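Local coordinates for probable arylamine n-acetyl transferase (Mycobacterium abscessus, PDB 4GUZ), which probably transfers the acetyl group of acetyl-coenzyme A to the amino group of arylamines, at residues Leu44-Glu49 / Tyr80-Leu85; Lys57-Asp62 / Gly76-Glu81; Asp169-Ser174 / Phe191-Gln196. All blocks are in the same frame, centred on the assembly; numbering follows the deposited sequence.

Interaction 1: residues Leu44-Glu49 / Tyr80-Leu85; sequences LNIKWE and YEHVAL
The CA atoms of I46 and H82 are the nearest pair across the segments, 7.7 Å apart, where the chain leaving helix 32-45 runs past helix 79-92. In the arylamine N-acetyltransferase fold this helix begins with C79, whose placement with H116 and D131 is consistent with the Cys-His-Asp triad of the family. I46 is the first non-helical residue of its segment, and from there the chain extends toward strand 48-49. The gap is bridged by H82: its NE2 donates to K47 O at 2.9 Å, a bent bond (N-H...O 133°) whose donor stands above the carbonyl plane. At the other ring nitrogen, ND1 is hydrogen-bonded to H42, so both nitrogens are engaged and the ring's rotation is fixed. I46 CG2, anti to the backbone N, lies against H82 CE1 at 3.4 Å. The five-membered ring of W48 is nearly parallel to the imidazole (28°) but slid aside, with centroids 5.0 Å apart; W48 NE1 bonds to G133. One helical turn on, L85 CD2 meets I46 CD1 at 4.0 Å, while Y18 of helix 15-21 touches both side chains. A water bridges the segments, donating to E49 O at 2.9 Å and to E81 OE1 at 2.7 Å.

Interaction 2: residues Lys57-Asp62 / Gly76-Glu81; sequences KHVALD and GGYCYE
V59, in the loop between helices 51-56 and 63-72, reaches over the start of helix 79-92. Its CB lies 4.0 Å from Y78 OH, and the two methyls then part. CG2 stays by the phenol, 3.9 Å from Y78 CZ, approaching the ring obliquely. CG1, anti to the backbone N (chi1 170°), is carried instead to E81, coming within 3.4 Å of the carboxylate carbon CD. Two residues on, L61 covers the helix beside it: CD2 packs on Y80 CB at 3.7 Å, near the aliphatic CG of E81. Y78 is the N-cap residue of helix 79-92, and its backbone N donates to E81 OE1 (2.8 Å, N-H...O 156°) from above the carboxylate plane. The other oxygen, OE2, accepts from a water that also donates to A60 O, and pairs with K69 in a salt bridge. Y78 OH is hydrogen-bonded to S205 of helix 198-210. No direct hydrogen bond joins the two segments, so the loop is held by methyl packing and a single water bridge. The carboxylate that V59 CG1 touches is thus held by Y78 N, K69 and water, which would probably favour its ionised form.

Interaction 3: residues Asp169-Ser174 / Phe191-Gln196; sequences DGWTLS and FVLEPQ
W171 and F191 face each other as an antiparallel hydrogen-bonded pair, joined by two backbone bonds of equal length. W171 N donates to F191 O at 2.9 Å, with an N-H...acceptor angle of 163°, and F191 N donates back to W171 O; both bonds are fairly straight. This pair belongs to the hairpin of strands 170-176 and 185-196, whose segment directions make an angle of 140°, antiparallel but well twisted. Beyond it, toward D169, direct bonding gives way to a water that donates to D169 O and accepts from L193 N at 3.0 Å. G170, without a side chain, brings its CA to 3.2 Å from F191 O. Next to it, V192 CG1 rests 3.6 Å from D169 O.

The side chains of the bonded pair share one face of the sheet. F191 places its CG between its backbone N and carbonyl carbon, which folds the ring back across W171. W171 CB then stands over one face of the phenyl, offset toward the rim, in a CH-pi contact 3.8 Å from the centroid. The indole's five-membered ring is almost parallel to the phenyl (11°) yet barely overlaps it. The six-membered end of the indole reaches L193, with W171 CZ3 3.7 Å from L193 CG, and W171 NE1 is hydrogen-bonded to V145 O.

Around this cluster, L144 touches W171, F191 and L193. On one flank strand 155-162 brings L159 against both aromatics; on the other, strand 96-104 supplies I100 to F191 and Y98 to L193, placing the hairpin inside the larger antiparallel sheet.

Interactions 1 and 2 hold the same element, helix 79-92, and share Y80 and E81; their centres are about 8 Å apart. They also touch directly: K47 O is 3.0 Å from G77 N and E49 OE2 is 2.9 Å from G76 N, both probable hydrogen bonds. Interaction 1 is the buried core contact, where a histidine ring grips the extended chain, whereas interaction 2 lies farther out, partly buried, and relies on methyl groups and water. Interaction 3 belongs to the eight-stranded sheet, its centre about 20 Å from that of interaction 1 and about 22 Å from that of interaction 2. There, paired backbone bonds and aromatic packing join neighbouring strands, and D169, at one end of the contact, is exposed.

Interaction 1: residues Leu44-Glu49 / Tyr80-Leu85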
ATOM      1  N   LEU A  44      -6.129  -4.216  -6.661  1.00 17.27           N
ATOM      2  CA  LEU A  44      -6.495  -3.812  -8.014  1.00 17.63           C
ATOM      3  C   LEU A  44      -7.382  -2.547  -8.099  1.00 22.19           C
ATOM      4  O   LEU A  44      -7.230  -1.781  -9.050  1.00 21.47           O
ATOM      5  CB  LEU A  44      -7.210  -4.965  -8.737  1.00 17.78           C
ATOM      6  CG  LEU A  44      -6.313  -6.103  -9.226  1.00 24.16           C
ATOM      7  CD1 LEU A  44      -7.145  -7.260  -9.768  1.00 24.90           C
ATOM      8  CD2 LEU A  44      -5.291  -5.613 -10.263  1.00 27.06           C
ATOM      9  N   ASN A  45      -8.268  -2.309  -7.118  1.00 19.44           N
ATOM     10  CA  ASN A  45      -9.232  -1.208  -7.229  1.00 18.63           C
ATOM     11  C   ASN A  45      -8.987   0.008  -6.309  1.00 21.28           C
ATOM     12  O   ASN A  45      -9.298   1.132  -6.712  1.00 19.55           O
ATOM     13  CB  ASN A  45     -10.629  -1.751  -6.973  1.00 18.47           C
ATOM     14  CG  ASN A  45     -11.039  -2.777  -8.005  1.00 34.58           C
ATOM     15  OD1 ASN A  45     -11.354  -2.444  -9.147  1.00 31.04           O
ATOM     16  ND2 ASN A  45     -11.028  -4.044  -7.633  1.00 19.74           N
ATOM     17  N   ILE A  46      -8.459  -0.187  -5.091  1.00 17.87           N
ATOM     18  CA  ILE A  46      -8.210   0.979  -4.218  1.00 15.76           C
ATOM     19  C   ILE A  46      -6.998   1.696  -4.774  1.00 18.98           C
ATOM     20  O   ILE A  46      -5.954   1.082  -4.965  1.00 18.83           O
ATOM     21  CB  ILE A  46      -8.042   0.606  -2.720  1.00 17.81           C
ATOM     22  CG1 ILE A  46      -9.201  -0.309  -2.197  1.00 18.27           C
ATOM     23  CG2 ILE A  46      -7.855   1.864  -1.862  1.00 17.65           C
ATOM     24  CD1 ILE A  46     -10.587   0.363  -1.999  1.00 21.80           C
ATOM     25  N   LYS A  47      -7.145   3.001  -5.044  1.00 16.42           N
ATOM     26  CA  LYS A  47      -6.104   3.777  -5.699  1.00 15.45           C
ATOM     27  C   LYS A  47      -4.980   4.101  -4.747  1.00 18.40           C
ATOM     28  O   LYS A  47      -5.186   4.102  -3.528  1.00 18.61           O
ATOM     29  CB  LYS A  47      -6.704   5.021  -6.358  1.00 17.45           C
ATOM     30  CG  LYS A  47      -7.506   4.697  -7.615  1.00 27.72           C
ATOM     31  CD  LYS A  47      -8.547   5.763  -7.922  1.00 30.68           C
ATOM     32  CE  LYS A  47      -9.394   5.450  -9.137  1.00 44.06           C
ATOM     33  NZ  LYS A  47     -10.204   4.211  -8.983  1.00 58.85           N
ATOM     34  N   TRP A  48      -3.776   4.332  -5.291  1.00 15.35           N
ATOM     35  CA  TRP A  48      -2.597   4.592  -4.462  1.00 13.91           C
ATOM     36  C   TRP A  48      -1.969   5.913  -4.843  1.00 17.73           C
ATOM     37  O   TRP A  48      -1.575   6.103  -5.986  1.00 16.08           O
ATOM     38  CB  TRP A  48      -1.572   3.449  -4.558  1.00 12.53           C
ATOM     39  CG  TRP A  48      -0.612   3.403  -3.392  1.00 13.69           C
ATOM     40  CD1 TRP A  48      -0.657   2.543  -2.338  1.00 16.07           C
ATOM     41  CD2 TRP A  48       0.477   4.313  -3.123  1.00 13.71           C
ATOM     42  NE1 TRP A  48       0.383   2.796  -1.474  1.00 15.36           N
ATOM     43  CE2 TRP A  48       1.057   3.918  -1.898  1.00 16.68           C
ATOM     44  CE3 TRP A  48       1.026   5.420  -3.802  1.00 15.27           C
ATOM     45  CZ2 TRP A  48       2.165   4.572  -1.348  1.00 16.66           C
ATOM     46  CZ3 TRP A  48       2.098   6.094  -3.235  1.00 16.51           C
ATOM     47  CH2 TRP A  48       2.671   5.657  -2.034  1.00 17.20           C
ATOM     48  N   GLU A  49      -1.880   6.838  -3.879  1.00 16.35           N
ATOM     49  CA  GLU A  49      -1.301   8.175  -4.073  1.00 16.10           C
ATOM     50  C   GLU A  49      -1.045   8.850  -2.728  1.00 19.46           C
ATOM     51  O   GLU A  49      -1.610   8.435  -1.717  1.00 19.20           O
ATOM     52  CB  GLU A  49      -2.219   9.047  -4.953  1.00 17.65           C
ATOM     53  CG  GLU A  49      -3.638   9.087  -4.431  1.00 26.28           C
ATOM     54  CD  GLU A  49      -4.264  10.452  -4.240  1.00 29.97           C
ATOM     55  OE1 GLU A  49      -3.619  11.332  -3.630  1.00 25.20           O
ATOM     56  OE2 GLU A  49      -5.431  10.620  -4.657  1.00 20.85           O
ATOM     57  N   TYR A  80      -0.936   3.786   5.051  1.00 17.58           N
ATOM     58  CA  TYR A  80      -1.695   3.880   6.291  1.00 16.53           C
ATOM     59  C   TYR A  80      -3.198   4.015   6.037  1.00 18.77           C
ATOM     60  O   TYR A  80      -3.979   3.492   6.822  1.00 18.86           O
ATOM     61  CB  TYR A  80      -1.115   4.984   7.197  1.00 17.01           C
ATOM     62  CG  TYR A  80       0.259   4.605   7.706  1.00 18.78           C
ATOM     63  CD1 TYR A  80       0.486   3.365   8.296  1.00 20.69           C
ATOM     64  CD2 TYR A  80       1.354   5.446   7.512  1.00 20.15           C
ATOM     65  CE1 TYR A  80       1.766   2.961   8.669  1.00 20.36           C
ATOM     66  CE2 TYR A  80       2.641   5.057   7.897  1.00 20.76           C
ATOM     67  CZ  TYR A  80       2.831   3.828   8.508  1.00 26.59           C
ATOM     68  OH  TYR A  80       4.073   3.427   8.914  1.00 31.42           O
ATOM     69  N   GLU A  81      -3.603   4.595   4.903  1.00 15.45           N
ATOM     70  CA  GLU A  81      -5.023   4.686   4.549  1.00 15.39           C
ATOM     71  C   GLU A  81      -5.533   3.313   4.113  1.00 20.16           C
ATOM     72  O   GLU A  81      -6.615   2.885   4.524  1.00 20.33           O
ATOM     73  CB  GLU A  81      -5.222   5.704   3.434  1.00 15.98           C
ATOM     74  CG  GLU A  81      -5.056   7.117   3.921  1.00 15.69           C
ATOM     75  CD  GLU A  81      -4.922   8.087   2.773  1.00 24.03           C
ATOM     76  OE1 GLU A  81      -3.796   8.204   2.239  1.00 20.19           O
ATOM     77  OE2 GLU A  81      -5.938   8.715   2.393  1.00 21.84           O
ATOM     78  N   HIS A  82      -4.722   2.617   3.284  1.00 16.50           N
ATOM     79  CA  HIS A  82      -4.995   1.259   2.812  1.00 15.76           C
ATOM     80  C   HIS A  82      -5.087   0.281   3.998  1.00 18.63           C
ATOM     81  O   HIS A  82      -6.016  -0.527   4.048  1.00 19.25           O
ATOM     82  CB  HIS A  82      -3.874   0.806   1.847  1.00 15.63           C
ATOM     83  CG  HIS A  82      -4.020   1.327   0.457  1.00 18.68           C
ATOM     84  ND1 HIS A  82      -4.566   0.560  -0.539  1.00 20.40           N
ATOM     85  CD2 HIS A  82      -3.710   2.547  -0.047  1.00 20.43           C
ATOM     86  CE1 HIS A  82      -4.552   1.318  -1.629  1.00 19.57           C
ATOM     87  NE2 HIS A  82      -4.045   2.524  -1.379  1.00 19.87           N
ATOM     88  N   VAL A  83      -4.115   0.329   4.936  1.00 17.61           N
ATOM     89  CA  VAL A  83      -4.105  -0.582   6.106  1.00 18.68           C
ATOM     90  C   VAL A  83      -5.317  -0.274   7.033  1.00 23.53           C
ATOM     91  O   VAL A  83      -5.951  -1.218   7.511  1.00 22.71           O
ATOM     92  CB  VAL A  83      -2.747  -0.586   6.853  1.00 22.91           C
ATOM     93  CG1 VAL A  83      -2.867  -1.167   8.262  1.00 23.00           C
ATOM     94  CG2 VAL A  83      -1.716  -1.374   6.058  1.00 22.39           C
ATOM     95  N   ALA A  84      -5.684   1.015   7.222  1.00 21.83           N
ATOM     96  CA  ALA A  84      -6.863   1.359   8.042  1.00 21.14           C
ATOM     97  C   ALA A  84      -8.111   0.691   7.453  1.00 23.85           C
ATOM     98  O   ALA A  84      -8.836   0.009   8.172  1.00 21.44           O
ATOM     99  CB  ALA A  84      -7.050   2.878   8.114  1.00 21.75           C
ATOM    100  N   LEU A  85      -8.301   0.802   6.124  1.00 19.90           N
ATOM    101  CA  LEU A  85      -9.439   0.231   5.440  1.00 20.56           C
ATOM    102  C   LEU A  85      -9.417  -1.278   5.460  1.00 21.75           C
ATOM    103  O   LEU A  85     -10.436  -1.892   5.765  1.00 21.07           O
ATOM    104  CB  LEU A  85      -9.492   0.739   3.989  1.00 21.02           C
ATOM    105  CG  LEU A  85     -10.856   0.769   3.311  1.00 27.17           C
ATOM    106  CD1 LEU A  85     -11.813   1.728   4.028  1.00 27.98           C
ATOM    107  CD2 LEU A  85     -10.711   1.259   1.878  1.00 26.09           C
TER
HETATM  108  O   HOH W   1      -2.310   9.883   0.683  1.00 17.88           O

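Interaction 2: residues Lys57-Asp62 / Gly76-Glu81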
ATOM      1  N   LYS A  57       0.547  18.293   3.846  1.00 28.93           N
ATOM      2  CA  LYS A  57       1.449  17.745   4.881  1.00 29.09           C
ATOM      3  C   LYS A  57       0.630  17.047   6.003  1.00 33.17           C
ATOM      4  O   LYS A  57       1.080  16.963   7.156  1.00 30.20           O
ATOM      5  CB  LYS A  57       2.372  18.845   5.476  1.00 32.23           C
ATOM      6  CG  LYS A  57       3.210  19.618   4.446  1.00 36.84           C
ATOM      7  CD  LYS A  57       4.505  18.890   4.062  1.00 32.98           C
ATOM      8  CE  LYS A  57       5.010  19.321   2.702  1.00 34.97           C
ATOM      9  NZ  LYS A  57       4.003  19.068   1.631  1.00 32.97           N
ATOM     10  N   HIS A  58      -0.569  16.529   5.636  1.00 31.72           N
ATOM     11  CA  HIS A  58      -1.530  15.893   6.541  1.00 32.57           C
ATOM     12  C   HIS A  58      -2.413  14.881   5.803  1.00 33.96           C
ATOM     13  O   HIS A  58      -2.891  15.148   4.696  1.00 31.52           O
ATOM     14  CB  HIS A  58      -2.415  16.980   7.199  1.00 34.59           C
ATOM     15  CG  HIS A  58      -3.516  16.453   8.065  1.00 39.06           C
ATOM     16  ND1 HIS A  58      -4.822  16.348   7.595  1.00 41.44           N
ATOM     17  CD2 HIS A  58      -3.472  16.005   9.343  1.00 41.32           C
ATOM     18  CE1 HIS A  58      -5.520  15.838   8.598  1.00 41.01           C
ATOM     19  NE2 HIS A  58      -4.751  15.616   9.669  1.00 41.27           N
ATOM     20  N   VAL A  59      -2.670  13.743   6.462  1.00 29.16           N
ATOM     21  CA  VAL A  59      -3.514  12.667   5.935  1.00 27.88           C
ATOM     22  C   VAL A  59      -4.437  12.158   7.058  1.00 29.44           C
ATOM     23  O   VAL A  59      -3.932  11.713   8.090  1.00 28.57           O
ATOM     24  CB  VAL A  59      -2.651  11.507   5.332  1.00 30.71           C
ATOM     25  CG1 VAL A  59      -3.505  10.290   5.005  1.00 30.23           C
ATOM     26  CG2 VAL A  59      -1.860  11.959   4.101  1.00 30.44           C
ATOM     27  N   ALA A  60      -5.764  12.183   6.840  1.00 23.51           N
ATOM     28  CA  ALA A  60      -6.743  11.665   7.810  1.00 23.18           C
ATOM     29  C   ALA A  60      -6.758  10.141   7.761  1.00 25.23           C
ATOM     30  O   ALA A  60      -6.849   9.574   6.669  1.00 23.86           O
ATOM     31  CB  ALA A  60      -8.134  12.204   7.501  1.00 23.68           C
ATOM     32  N   LEU A  61      -6.625   9.473   8.921  1.00 21.27           N
ATOM     33  CA  LEU A  61      -6.604   8.011   8.933  1.00 20.66           C
ATOM     34  C   LEU A  61      -7.877   7.419   9.532  1.00 26.21           C
ATOM     35  O   LEU A  61      -8.046   6.197   9.516  1.00 27.27           O
ATOM     36  CB  LEU A  61      -5.354   7.463   9.646  1.00 20.40           C
ATOM     37  CG  LEU A  61      -3.990   7.835   9.066  1.00 25.29           C
ATOM     38  CD1 LEU A  61      -2.899   7.209   9.871  1.00 25.71           C
ATOM     39  CD2 LEU A  61      -3.862   7.390   7.599  1.00 28.27           C
ATOM     40  N   ASP A  62      -8.810   8.268  10.003  1.00 22.24           N
ATOM     41  CA  ASP A  62     -10.057   7.757  10.583  1.00 21.12           C
ATOM     42  C   ASP A  62     -10.921   7.120   9.488  1.00 24.32           C
ATOM     43  O   ASP A  62     -10.987   7.648   8.373  1.00 24.99           O
ATOM     44  CB  ASP A  62     -10.797   8.859  11.356  1.00 23.36           C
ATOM     45  CG  ASP A  62     -11.231  10.020  10.502  1.00 26.84           C
ATOM     46  OD1 ASP A  62     -10.429  10.968  10.341  1.00 30.90           O
ATOM     47  OD2 ASP A  62     -12.363   9.981   9.990  1.00 25.38           O
ATOM     48  N   GLY A  76      -7.099   8.261  -4.289  1.00 18.69           N
ATOM     49  CA  GLY A  76      -6.390   7.144  -3.688  1.00 18.42           C
ATOM     50  C   GLY A  76      -5.764   7.523  -2.364  1.00 21.76           C
ATOM     51  O   GLY A  76      -5.865   8.671  -1.931  1.00 21.95           O
ATOM     52  N   GLY A  77      -5.097   6.557  -1.742  1.00 18.83           N
ATOM     53  CA  GLY A  77      -4.436   6.748  -0.457  1.00 19.05           C
ATOM     54  C   GLY A  77      -3.088   6.064  -0.367  1.00 21.76           C
ATOM     55  O   GLY A  77      -2.731   5.288  -1.264  1.00 21.07           O
ATOM     56  N   TYR A  78      -2.293   6.374   0.686  1.00 17.92           N
ATOM     57  CA  TYR A  78      -1.008   5.688   0.816  1.00 17.36           C
ATOM     58  C   TYR A  78      -1.125   4.558   1.860  1.00 20.38           C
ATOM     59  O   TYR A  78      -2.242   4.221   2.242  1.00 19.50           O
ATOM     60  CB  TYR A  78       0.210   6.628   0.985  1.00 19.94           C
ATOM     61  CG  TYR A  78       0.358   7.523   2.206  1.00 22.95           C
ATOM     62  CD1 TYR A  78      -0.275   7.213   3.413  1.00 24.92           C
ATOM     63  CD2 TYR A  78       1.257   8.587   2.201  1.00 23.47           C
ATOM     64  CE1 TYR A  78      -0.064   7.985   4.561  1.00 24.38           C
ATOM     65  CE2 TYR A  78       1.454   9.378   3.329  1.00 24.51           C
ATOM     66  CZ  TYR A  78       0.794   9.076   4.509  1.00 30.92           C
ATOM     67  OH  TYR A  78       1.025   9.867   5.615  1.00 28.90           O
ATOM     68  N   CYS A  79      -0.013   3.905   2.234  1.00 18.34           N
ATOM     69  CA  CYS A  79      -0.048   2.678   3.040  1.00 19.34           C
ATOM     70  C   CYS A  79      -1.001   2.718   4.246  1.00 20.02           C
ATOM     71  O   CYS A  79      -1.818   1.808   4.392  1.00 17.67           O
ATOM     72  CB  CYS A  79       1.350   2.207   3.443  1.00 20.28           C
ATOM     73  SG  CYS A  79       2.162   3.190   4.735  1.00 24.68           S
ATOM     74  N   TYR A  80      -0.936   3.786   5.051  1.00 17.58           N
ATOM     75  CA  TYR A  80      -1.695   3.880   6.291  1.00 16.53           C
ATOM     76  C   TYR A  80      -3.198   4.015   6.037  1.00 18.77           C
ATOM     77  O   TYR A  80      -3.979   3.492   6.822  1.00 18.86           O
ATOM     78  CB  TYR A  80      -1.115   4.984   7.197  1.00 17.01           C
ATOM     79  CG  TYR A  80       0.259   4.605   7.706  1.00 18.78           C
ATOM     80  CD1 TYR A  80       0.486   3.365   8.296  1.00 20.69           C
ATOM     81  CD2 TYR A  80       1.354   5.446   7.512  1.00 20.15           C
ATOM     82  CE1 TYR A  80       1.766   2.961   8.669  1.00 20.36           C
ATOM     83  CE2 TYR A  80       2.641   5.057   7.897  1.00 20.76           C
ATOM     84  CZ  TYR A  80       2.831   3.828   8.508  1.00 26.59           C
ATOM     85  OH  TYR A  80       4.073   3.427   8.914  1.00 31.42           O
ATOM     86  N   GLU A  81      -3.603   4.595   4.903  1.00 15.45           N
ATOM     87  CA  GLU A  81      -5.023   4.686   4.549  1.00 15.39           C
ATOM     88  C   GLU A  81      -5.533   3.313   4.113  1.00 20.16           C
ATOM     89  O   GLU A  81      -6.615   2.885   4.524  1.00 20.33           O
ATOM     90  CB  GLU A  81      -5.222   5.704   3.434  1.00 15.98           C
ATOM     91  CG  GLU A  81      -5.056   7.117   3.921  1.00 15.69           C
ATOM     92  CD  GLU A  81      -4.922   8.087   2.773  1.00 24.03           C
ATOM     93  OE1 GLU A  81      -3.796   8.204   2.239  1.00 20.19           O
ATOM     94  OE2 GLU A  81      -5.938   8.715   2.393  1.00 21.84           O
TER
HETATM   95  O   HOH W   2      -7.841   9.783   4.136  1.00 28.21           O

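Interaction 3: residues Asp169-Ser174 / Phe191-Gln196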
ATOM      1  N   ASP A 169      14.979 -10.416  14.536  1.00 16.65           N
ATOM      2  CA  ASP A 169      14.540 -11.621  13.834  1.00 15.36           C
ATOM      3  C   ASP A 169      13.406 -11.160  12.964  1.00 17.88           C
ATOM      4  O   ASP A 169      12.365 -10.752  13.475  1.00 19.20           O
ATOM      5  CB  ASP A 169      14.124 -12.747  14.820  1.00 17.67           C
ATOM      6  CG  ASP A 169      13.427 -13.930  14.174  1.00 24.41           C
ATOM      7  OD1 ASP A 169      13.644 -14.164  12.966  1.00 24.41           O
ATOM      8  OD2 ASP A 169      12.649 -14.607  14.867  1.00 31.78           O
ATOM      9  N   GLY A 170      13.633 -11.131  11.660  1.00 13.97           N
ATOM     10  CA  GLY A 170      12.613 -10.609  10.763  1.00 13.37           C
ATOM     11  C   GLY A 170      12.694 -11.207   9.378  1.00 17.67           C
ATOM     12  O   GLY A 170      13.432 -12.170   9.157  1.00 16.50           O
ATOM     13  N   TRP A 171      11.941 -10.616   8.443  1.00 15.93           N
ATOM     14  CA  TRP A 171      11.904 -11.067   7.052  1.00 16.41           C
ATOM     15  C   TRP A 171      12.233  -9.944   6.098  1.00 18.46           C
ATOM     16  O   TRP A 171      11.844  -8.800   6.345  1.00 16.88           O
ATOM     17  CB  TRP A 171      10.495 -11.593   6.679  1.00 15.44           C
ATOM     18  CG  TRP A 171      10.124 -12.920   7.267  1.00 16.14           C
ATOM     19  CD1 TRP A 171      10.080 -14.124   6.616  1.00 19.46           C
ATOM     20  CD2 TRP A 171       9.768 -13.187   8.630  1.00 16.07           C
ATOM     21  NE1 TRP A 171       9.747 -15.128   7.501  1.00 18.82           N
ATOM     22  CE2 TRP A 171       9.561 -14.584   8.745  1.00 20.00           C
ATOM     23  CE3 TRP A 171       9.601 -12.381   9.772  1.00 17.75           C
ATOM     24  CZ2 TRP A 171       9.202 -15.189   9.952  1.00 19.75           C
ATOM     25  CZ3 TRP A 171       9.318 -12.985  10.984  1.00 19.66           C
ATOM     26  CH2 TRP A 171       9.086 -14.372  11.061  1.00 20.57           C
ATOM     27  N   THR A 172      12.794 -10.300   4.933  1.00 15.87           N
ATOM     28  CA  THR A 172      12.976  -9.361   3.843  1.00 15.80           C
ATOM     29  C   THR A 172      12.062  -9.806   2.739  1.00 17.55           C
ATOM     30  O   THR A 172      12.125 -10.969   2.335  1.00 16.12           O
ATOM     31  CB  THR A 172      14.449  -9.270   3.355  1.00 17.36           C
ATOM     32  OG1 THR A 172      15.301  -8.944   4.441  1.00 16.53           O
ATOM     33  CG2 THR A 172      14.650  -8.264   2.186  1.00 13.34           C
ATOM     34  N   LEU A 173      11.235  -8.888   2.228  1.00 14.22           N
ATOM     35  CA  LEU A 173      10.456  -9.156   1.031  1.00 14.00           C
ATOM     36  C   LEU A 173      11.196  -8.479  -0.106  1.00 16.55           C
ATOM     37  O   LEU A 173      11.462  -7.276  -0.009  1.00 14.73           O
ATOM     38  CB  LEU A 173       9.003  -8.677   1.117  1.00 14.30           C
ATOM     39  CG  LEU A 173       8.161  -8.984  -0.117  1.00 18.24           C
ATOM     40  CD1 LEU A 173       7.706 -10.458  -0.116  1.00 18.75           C
ATOM     41  CD2 LEU A 173       6.942  -8.065  -0.202  1.00 20.37           C
ATOM     42  N   SER A 174      11.577  -9.245  -1.149  1.00 12.99           N
ATOM     43  CA  SER A 174      12.317  -8.704  -2.306  1.00 12.13           C
ATOM     44  C   SER A 174      11.502  -8.842  -3.580  1.00 19.49           C
ATOM     45  O   SER A 174      10.647  -9.732  -3.683  1.00 17.90           O
ATOM     46  CB  SER A 174      13.658  -9.420  -2.501  1.00 12.58           C
ATOM     47  OG  SER A 174      14.514  -9.322  -1.371  1.00 18.03           O
ATOM     48  N   PHE A 191      10.708  -6.542   7.704  1.00 12.61           N
ATOM     49  CA  PHE A 191       9.676  -6.385   8.735  1.00 12.25           C
ATOM     50  C   PHE A 191       9.921  -7.365   9.865  1.00 16.16           C
ATOM     51  O   PHE A 191      10.610  -8.354   9.692  1.00 13.06           O
ATOM     52  CB  PHE A 191       8.241  -6.540   8.177  1.00 13.41           C
ATOM     53  CG  PHE A 191       7.931  -7.864   7.501  1.00 13.78           C
ATOM     54  CD1 PHE A 191       8.170  -8.042   6.149  1.00 15.36           C
ATOM     55  CD2 PHE A 191       7.365  -8.914   8.216  1.00 15.00           C
ATOM     56  CE1 PHE A 191       7.915  -9.272   5.532  1.00 16.46           C
ATOM     57  CE2 PHE A 191       7.102 -10.136   7.608  1.00 17.71           C
ATOM     58  CZ  PHE A 191       7.356 -10.303   6.261  1.00 16.45           C
ATOM     59  N   VAL A 192       9.332  -7.066  11.019  1.00 15.25           N
ATOM     60  CA  VAL A 192       9.313  -7.893  12.229  1.00 14.70           C
ATOM     61  C   VAL A 192       7.833  -8.054  12.587  1.00 19.67           C
ATOM     62  O   VAL A 192       7.018  -7.209  12.210  1.00 18.22           O
ATOM     63  CB  VAL A 192      10.161  -7.293  13.376  1.00 16.88           C
ATOM     64  CG1 VAL A 192      11.648  -7.251  12.996  1.00 16.09           C
ATOM     65  CG2 VAL A 192       9.652  -5.925  13.793  1.00 16.42           C
ATOM     66  N   LEU A 193       7.487  -9.118  13.314  1.00 18.91           N
ATOM     67  CA  LEU A 193       6.095  -9.386  13.634  1.00 18.50           C
ATOM     68  C   LEU A 193       5.605  -8.678  14.893  1.00 19.67           C
ATOM     69  O   LEU A 193       4.476  -8.946  15.302  1.00 18.27           O
ATOM     70  CB  LEU A 193       5.872 -10.885  13.773  1.00 18.93           C
ATOM     71  CG  LEU A 193       6.253 -11.741  12.539  1.00 23.33           C
ATOM     72  CD1 LEU A 193       5.983 -13.209  12.819  1.00 23.73           C
ATOM     73  CD2 LEU A 193       5.509 -11.268  11.270  1.00 22.52           C
ATOM     74  N   GLU A 194       6.404  -7.765  15.495  1.00 16.53           N
ATOM     75  CA  GLU A 194       5.935  -7.025  16.674  1.00 15.03           C
ATOM     76  C   GLU A 194       4.580  -6.368  16.372  1.00 19.00           C
ATOM     77  O   GLU A 194       4.490  -5.595  15.402  1.00 17.78           O
ATOM     78  CB  GLU A 194       6.959  -5.940  17.100  1.00 16.05           C
ATOM     79  CG  GLU A 194       6.679  -5.358  18.489  1.00 18.01           C
ATOM     80  CD  GLU A 194       6.685  -6.377  19.620  1.00 34.53           C
ATOM     81  OE1 GLU A 194       7.617  -7.214  19.673  1.00 21.95           O
ATOM     82  OE2 GLU A 194       5.707  -6.393  20.401  1.00 25.09           O
ATOM     83  N   PRO A 195       3.511  -6.672  17.154  1.00 17.34           N
ATOM     84  CA  PRO A 195       2.199  -6.079  16.848  1.00 17.01           C
ATOM     85  C   PRO A 195       2.196  -4.558  16.925  1.00 20.38           C
ATOM     86  O   PRO A 195       2.809  -3.957  17.811  1.00 19.02           O
ATOM     87  CB  PRO A 195       1.258  -6.703  17.909  1.00 18.45           C
ATOM     88  CG  PRO A 195       1.940  -7.963  18.310  1.00 22.91           C
ATOM     89  CD  PRO A 195       3.411  -7.632  18.274  1.00 18.31           C
ATOM     90  N   GLN A 196       1.510  -3.937  15.953  1.00 17.49           N
ATOM     91  CA  GLN A 196       1.373  -2.487  15.845  1.00 16.57           C
ATOM     92  C   GLN A 196      -0.093  -2.152  15.723  1.00 17.36           C
ATOM     93  O   GLN A 196      -0.878  -2.982  15.291  1.00 17.98           O
ATOM     94  CB  GLN A 196       2.189  -1.936  14.649  1.00 18.25           C
ATOM     95  CG  GLN A 196       3.692  -2.173  14.804  1.00 23.47           C
ATOM     96  CD  GLN A 196       4.332  -1.143  15.695  1.00 35.37           C
ATOM     97  OE1 GLN A 196       4.396   0.043  15.365  1.00 32.98           O
ATOM     98  NE2 GLN A 196       4.793  -1.576  16.852  1.00 28.12           N
TER
HETATM   99  O   HOH W   3       9.729 -10.879  14.087  1.00 18.30           O